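Local coordinates for peptide-binding protein (Photobacterium damsela subsp. piscicida, PDB 6SQX), which is a secreted NlpC/P60 cysteine peptidase that cleaves the peptidoglycan of potentially competing bacteria, probably as a D,L-endopeptidase, at residues W292-I305 with L328-P340. Sequence-based numbering, arbitrary orientation.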
loop_
_atom_site.group_PDB
_atom_site.type_symbol
_atom_site.label_atom_id
_atom_site.label_comp_id
_atom_site.label_asym_id
_atom_site.label_seq_id
_atom_site.Cartn_x
_atom_site.Cartn_y
_atom_site.Cartn_z
ATOM N N TRP A 292 -0.790 16.848 -11.067
ATOM C CA TRP A 292 0.116 16.010 -10.301
ATOM C C TRP A 292 1.556 16.416 -10.612
ATOM O O TRP A 292 1.855 16.775 -11.753
ATOM C CB TRP A 292 -0.117 14.550 -10.705
ATOM C CG TRP A 292 0.778 13.598 -9.989
ATOM C CD1 TRP A 292 0.512 12.943 -8.820
ATOM C CD2 TRP A 292 2.080 13.174 -10.407
ATOM N NE1 TRP A 292 1.594 12.171 -8.454
ATOM C CE2 TRP A 292 2.565 12.298 -9.421
ATOM C CE3 TRP A 292 2.890 13.485 -11.504
ATOM C CZ2 TRP A 292 3.820 11.680 -9.523
ATOM C CZ3 TRP A 292 4.155 12.910 -11.579
ATOM C CH2 TRP A 292 4.601 12.013 -10.598
ATOM N N PRO A 293 2.494 16.396 -9.640
ATOM C CA PRO A 293 2.234 16.079 -8.227
ATOM C C PRO A 293 1.511 17.188 -7.490
ATOM O O PRO A 293 1.713 18.379 -7.767
ATOM C CB PRO A 293 3.634 15.939 -7.630
ATOM C CG PRO A 293 4.557 15.782 -8.802
ATOM C CD PRO A 293 3.946 16.572 -9.894
ATOM N N MET A 294 0.668 16.785 -6.543
ATOM C CA MET A 294 -0.008 17.769 -5.720
ATOM C C MET A 294 1.032 18.512 -4.874
ATOM O O MET A 294 2.021 17.930 -4.420
ATOM C CB MET A 294 -0.988 17.030 -4.817
ATOM C CG MET A 294 -1.740 17.886 -3.841
ATOM S SD MET A 294 -3.007 16.962 -2.908
ATOM C CE MET A 294 -4.172 16.551 -4.188
ATOM N N THR A 295 0.795 19.795 -4.637
ATOM C CA THR A 295 1.740 20.576 -3.860
ATOM C C THR A 295 1.806 20.054 -2.426
ATOM O O THR A 295 0.756 19.787 -1.819
ATOM C CB THR A 295 1.268 22.028 -3.853
ATOM O OG1 THR A 295 1.266 22.523 -5.198
ATOM C CG2 THR A 295 2.182 22.887 -3.019
ATOM N N PRO A 296 3.030 19.874 -1.843
ATOM C CA PRO A 296 3.181 19.240 -0.529
ATOM C C PRO A 296 2.986 20.216 0.635
ATOM O O PRO A 296 3.850 20.369 1.502
ATOM C CB PRO A 296 4.599 18.667 -0.591
ATOM C CG PRO A 296 5.346 19.730 -1.378
ATOM C CD PRO A 296 4.339 20.133 -2.480
ATOM N N SER A 297 1.839 20.898 0.641
ATOM C CA SER A 297 1.510 21.829 1.699
ATOM C C SER A 297 0.919 21.069 2.885
ATOM O O SER A 297 0.341 19.978 2.737
ATOM C CB SER A 297 0.487 22.844 1.172
ATOM O OG SER A 297 -0.719 22.200 0.784
ATOM N N TYR A 298 1.046 21.664 4.080
ATOM C CA TYR A 298 0.315 21.097 5.218
ATOM C C TYR A 298 -1.180 20.975 4.913
ATOM O O TYR A 298 -1.800 19.957 5.236
ATOM C CB TYR A 298 0.519 21.909 6.508
ATOM C CG TYR A 298 1.887 21.679 7.132
ATOM C CD1 TYR A 298 2.148 20.553 7.904
ATOM C CD2 TYR A 298 2.926 22.595 6.933
ATOM C CE1 TYR A 298 3.432 20.338 8.456
ATOM C CE2 TYR A 298 4.186 22.399 7.481
ATOM C CZ TYR A 298 4.437 21.267 8.238
ATOM O OH TYR A 298 5.704 21.078 8.777
ATOM N N LYS A 299 -1.776 22.008 4.284
ATOM C CA LYS A 299 -3.204 21.935 3.955
ATOM C C LYS A 299 -3.524 20.723 3.081
ATOM O O LYS A 299 -4.494 19.997 3.339
ATOM C CB LYS A 299 -3.676 23.214 3.246
ATOM C CG LYS A 299 -4.032 24.350 4.132
ATOM C CD LYS A 299 -4.378 25.564 3.281
ATOM C CE LYS A 299 -5.085 26.630 4.132
ATOM N NZ LYS A 299 -5.161 27.963 3.475
ATOM N N ASN A 300 -2.742 20.509 2.003
ATOM C CA ASN A 300 -3.042 19.395 1.110
ATOM C C ASN A 300 -2.831 18.043 1.782
ATOM O O ASN A 300 -3.612 17.098 1.558
ATOM C CB ASN A 300 -2.227 19.490 -0.177
ATOM C CG ASN A 300 -2.773 20.547 -1.133
ATOM O OD1 ASN A 300 -3.955 20.934 -1.018
ATOM N ND2 ASN A 300 -1.955 20.991 -2.102
ATOM N N PHE A 301 -1.768 17.907 2.589
ATOM C CA PHE A 301 -1.597 16.647 3.320
ATOM C C PHE A 301 -2.803 16.386 4.223
ATOM O O PHE A 301 -3.294 15.251 4.302
ATOM C CB PHE A 301 -0.309 16.674 4.149
ATOM C CG PHE A 301 0.855 16.000 3.467
ATOM C CD1 PHE A 301 1.574 16.659 2.476
ATOM C CD2 PHE A 301 1.228 14.702 3.817
ATOM C CE1 PHE A 301 2.636 16.041 1.827
ATOM C CE2 PHE A 301 2.314 14.078 3.175
ATOM C CZ PHE A 301 2.994 14.758 2.186
ATOM N N ALA A 302 -3.284 17.444 4.908
ATOM C CA ALA A 302 -4.438 17.313 5.800
ATOM C C ALA A 302 -5.690 16.893 5.035
ATOM O O ALA A 302 -6.433 16.009 5.485
ATOM C CB ALA A 302 -4.670 18.618 6.567
ATOM N N HIS A 303 -5.953 17.538 3.882
ATOM C CA HIS A 303 -7.134 17.142 3.121
ATOM C C HIS A 303 -7.045 15.684 2.697
ATOM O O HIS A 303 -8.030 14.940 2.758
ATOM C CB HIS A 303 -7.292 17.987 1.862
ATOM C CG HIS A 303 -7.559 19.441 2.096
ATOM N ND1 HIS A 303 -8.512 19.906 2.982
ATOM C CD2 HIS A 303 -7.028 20.537 1.499
ATOM C CE1 HIS A 303 -8.535 21.233 2.932
ATOM N NE2 HIS A 303 -7.648 21.644 2.031
ATOM N N GLN A 304 -5.868 15.262 2.228
ATOM C CA GLN A 304 -5.744 13.889 1.747
ATOM C C GLN A 304 -5.844 12.893 2.890
ATOM O O GLN A 304 -6.540 11.873 2.772
ATOM C CB GLN A 304 -4.426 13.733 1.001
ATOM C CG GLN A 304 -4.432 14.528 -0.283
ATOM C CD GLN A 304 -5.516 14.049 -1.223
ATOM O OE1 GLN A 304 -5.551 12.873 -1.606
ATOM N NE2 GLN A 304 -6.464 14.958 -1.558
ATOM N N ILE A 305 -5.175 13.179 4.015
ATOM C CA ILE A 305 -5.338 12.343 5.211
ATOM C C ILE A 305 -6.808 12.211 5.583
ATOM O O ILE A 305 -7.323 11.107 5.806
ATOM C CB ILE A 305 -4.498 12.900 6.370
ATOM C CG1 ILE A 305 -3.019 12.538 6.149
ATOM C CG2 ILE A 305 -4.995 12.378 7.715
ATOM C CD1 ILE A 305 -2.090 13.287 7.068
ATOM N N LEU A 328 0.135 4.316 3.368
ATOM C CA LEU A 328 1.173 5.340 3.320
ATOM C C LEU A 328 1.748 5.494 1.914
ATOM O O LEU A 328 1.957 6.623 1.443
ATOM C CB LEU A 328 2.297 5.024 4.329
ATOM C CG LEU A 328 1.760 4.777 5.746
ATOM C CD1 LEU A 328 2.966 4.518 6.708
ATOM C CD2 LEU A 328 0.899 5.942 6.268
ATOM N N LYS A 329 2.022 4.373 1.233
ATOM C CA LYS A 329 2.483 4.451 -0.149
ATOM C C LYS A 329 1.493 5.251 -1.001
ATOM O O LYS A 329 1.885 6.101 -1.815
ATOM C CB LYS A 329 2.675 3.022 -0.677
ATOM C CG LYS A 329 3.092 2.968 -2.152
ATOM C CD LYS A 329 3.367 1.549 -2.604
ATOM C CE LYS A 329 3.573 1.416 -4.094
ATOM N NZ LYS A 329 4.796 2.192 -4.542
ATOM N N ARG A 330 0.184 5.027 -0.782
ATOM C CA ARG A 330 -0.822 5.670 -1.606
ATOM C C ARG A 330 -0.863 7.171 -1.312
ATOM O O ARG A 330 -0.881 7.996 -2.236
ATOM C CB ARG A 330 -2.164 4.990 -1.309
ATOM C CG ARG A 330 -3.290 5.463 -2.213
ATOM C CD ARG A 330 -4.569 4.690 -1.852
ATOM N NE ARG A 330 -5.619 5.054 -2.792
ATOM C CZ ARG A 330 -6.868 4.642 -2.692
ATOM N NH1 ARG A 330 -7.219 3.829 -1.684
ATOM N NH2 ARG A 330 -7.750 5.057 -3.620
ATOM N N LEU A 331 -0.914 7.545 -0.018
ATOM C CA LEU A 331 -0.956 8.966 0.327
ATOM C C LEU A 331 0.220 9.696 -0.327
ATOM O O LEU A 331 0.066 10.751 -0.955
ATOM C CB LEU A 331 -0.896 9.144 1.849
ATOM C CG LEU A 331 -0.628 10.585 2.357
ATOM C CD1 LEU A 331 -1.854 11.426 2.079
ATOM C CD2 LEU A 331 -0.252 10.612 3.848
ATOM N N PHE A 332 1.433 9.142 -0.184
ATOM C CA PHE A 332 2.606 9.862 -0.657
ATOM C C PHE A 332 2.659 9.935 -2.173
ATOM O O PHE A 332 3.225 10.895 -2.721
ATOM C CB PHE A 332 3.878 9.267 -0.034
ATOM C CG PHE A 332 4.125 9.767 1.364
ATOM C CD1 PHE A 332 4.653 11.036 1.566
ATOM C CD2 PHE A 332 3.764 8.989 2.481
ATOM C CE1 PHE A 332 4.874 11.547 2.869
ATOM C CE2 PHE A 332 3.972 9.489 3.781
ATOM C CZ PHE A 332 4.541 10.776 3.968
ATOM N N SER A 333 2.064 8.935 -2.862
ATOM C CA SER A 333 2.095 8.926 -4.326
ATOM C C SER A 333 1.420 10.161 -4.907
ATOM O O SER A 333 1.847 10.671 -5.945
ATOM C CB SER A 333 1.490 7.640 -4.906
ATOM O OG SER A 333 0.066 7.585 -4.713
ATOM N N THR A 334 0.354 10.643 -4.252
ATOM C CA THR A 334 -0.359 11.845 -4.706
ATOM C C THR A 334 0.562 13.060 -4.787
ATOM O O THR A 334 0.349 13.968 -5.610
ATOM C CB THR A 334 -1.464 12.113 -3.683
ATOM O OG1 THR A 334 -2.374 11.014 -3.762
ATOM C CG2 THR A 334 -2.231 13.407 -3.939
ATOM N N PHE A 335 1.604 13.074 -3.959
ATOM C CA PHE A 335 2.582 14.147 -3.864
ATOM C C PHE A 335 3.864 13.842 -4.654
ATOM O O PHE A 335 4.838 14.604 -4.542
ATOM C CB PHE A 335 2.891 14.396 -2.383
ATOM C CG PHE A 335 1.680 14.838 -1.612
ATOM C CD1 PHE A 335 1.277 16.182 -1.667
ATOM C CD2 PHE A 335 0.929 13.916 -0.900
ATOM C CE1 PHE A 335 0.137 16.598 -0.996
ATOM C CE2 PHE A 335 -0.220 14.330 -0.206
ATOM C CZ PHE A 335 -0.627 15.671 -0.292
ATOM N N GLY A 336 3.897 12.722 -5.389
ATOM C CA GLY A 336 5.133 12.365 -6.076
ATOM C C GLY A 336 6.264 11.965 -5.154
ATOM O O GLY A 336 7.427 12.261 -5.450
ATOM N N ILE A 337 5.948 11.286 -4.053
ATOM C CA ILE A 337 6.933 10.773 -3.116
ATOM C C ILE A 337 6.736 9.275 -3.110
ATOM O O ILE A 337 5.616 8.799 -2.877
ATOM C CB ILE A 337 6.730 11.365 -1.718
ATOM C CG1 ILE A 337 6.942 12.886 -1.774
ATOM C CG2 ILE A 337 7.677 10.692 -0.733
ATOM C CD1 ILE A 337 6.629 13.595 -0.449
ATOM N N TRP A 338 7.798 8.526 -3.452
ATOM C CA TRP A 338 7.674 7.098 -3.728
ATOM C C TRP A 338 8.108 6.308 -2.506
ATOM O O TRP A 338 9.251 6.470 -2.043
ATOM C CB TRP A 338 8.586 6.696 -4.897
ATOM C CG TRP A 338 8.254 5.340 -5.462
ATOM C CD1 TRP A 338 7.329 5.056 -6.444
ATOM C CD2 TRP A 338 8.835 4.076 -5.078
ATOM N NE1 TRP A 338 7.308 3.703 -6.689
ATOM C CE2 TRP A 338 8.214 3.078 -5.854
ATOM C CE3 TRP A 338 9.833 3.704 -4.160
ATOM C CZ2 TRP A 338 8.537 1.726 -5.738
ATOM C CZ3 TRP A 338 10.169 2.351 -4.050
ATOM C CH2 TRP A 338 9.522 1.378 -4.828
ATOM N N LEU A 339 7.225 5.424 -2.026
ATOM C CA LEU A 339 7.548 4.440 -1.002
ATOM C C LEU A 339 7.403 3.043 -1.582
ATOM O O LEU A 339 6.556 2.803 -2.451
ATOM C CB LEU A 339 6.543 4.542 0.170
ATOM C CG LEU A 339 6.527 5.849 0.970
ATOM C CD1 LEU A 339 5.609 5.716 2.203
ATOM C CD2 LEU A 339 7.911 6.360 1.363
ATOM N N PRO A 340 8.191 2.081 -1.089
ATOM C CA PRO A 340 7.949 0.678 -1.471
ATOM C C PRO A 340 6.650 0.130 -0.927
ATOM O O PRO A 340 5.994 0.797 -0.127
ATOM C CB PRO A 340 9.158 -0.085 -0.915
ATOM C CG PRO A 340 9.904 0.861 -0.081
ATOM C CD PRO A 340 9.384 2.267 -0.255
HETATM O O HOH W 1 4.632 17.380 -4.344
HETATM O O HOH W 2 -3.780 10.680 -1.416
#
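Phe335 lies flat against Phe301, ring centroids 4.0 Å apart and planes only 13° from parallel, and this stack shows how an aromatic residue at a helix end can knit helix, loop and neighbouring helix together. The opposite side of the Phe335 ring meets Met294, whose chain, extended through chi2 (174°), brings SD obliquely to 4.4 Å from the ring centroid, a Met-aromatic contact; the bend at chi3 turns CE onto Thr334 CG2. The carbonyls of Thr295 and Asn300 lie at the edge of the same ring. Phe301 in turn directs its edge at the face of Phe332 in an offset edge-to-face pair, Phe301 CE2 to Phe332 CE1 3.6 Å, completing an aromatic cluster. One turn back from Phe335, Leu331 CD1 packs on Gln304 CB.

Polar bonds hold the loop to the helix end. Trp292 NE1 donates an almost straight bond (175°) to Ser333 O at 2.9 Å, with Ser333 O in the indole plane and NE1 in the plane of that carbonyl. Met294 N binds Thr334 O at 3.0 Å. Ser333 O is gripped twice, since Gly336 N also reaches it within the Schellman motif that ends the helix. One water joins Met294 O to Phe335 O; another links Gln304 OE1 with Thr334 OG1.

Behind this shell, Ser297 OG N-caps helix 298-308 by accepting from Asn300 N, while Asn300 ND2 returns to Thr295 O at 3.0 Å, fixing the loop along the Phe335 ring edge. Segments 298-305 and 328-334 run obliquely, nearer antiparallel than parallel. Helix 326-334, in the NlpC/P60 region, begins just after oxidised Cys324, consistent with a papain-like fold. Leu331 and Phe332 rest on Leu398 of strand 395-405, Ile305 on Phe414 of strand 408-415, and helix 50-64 packs against Trp292 and Pro293.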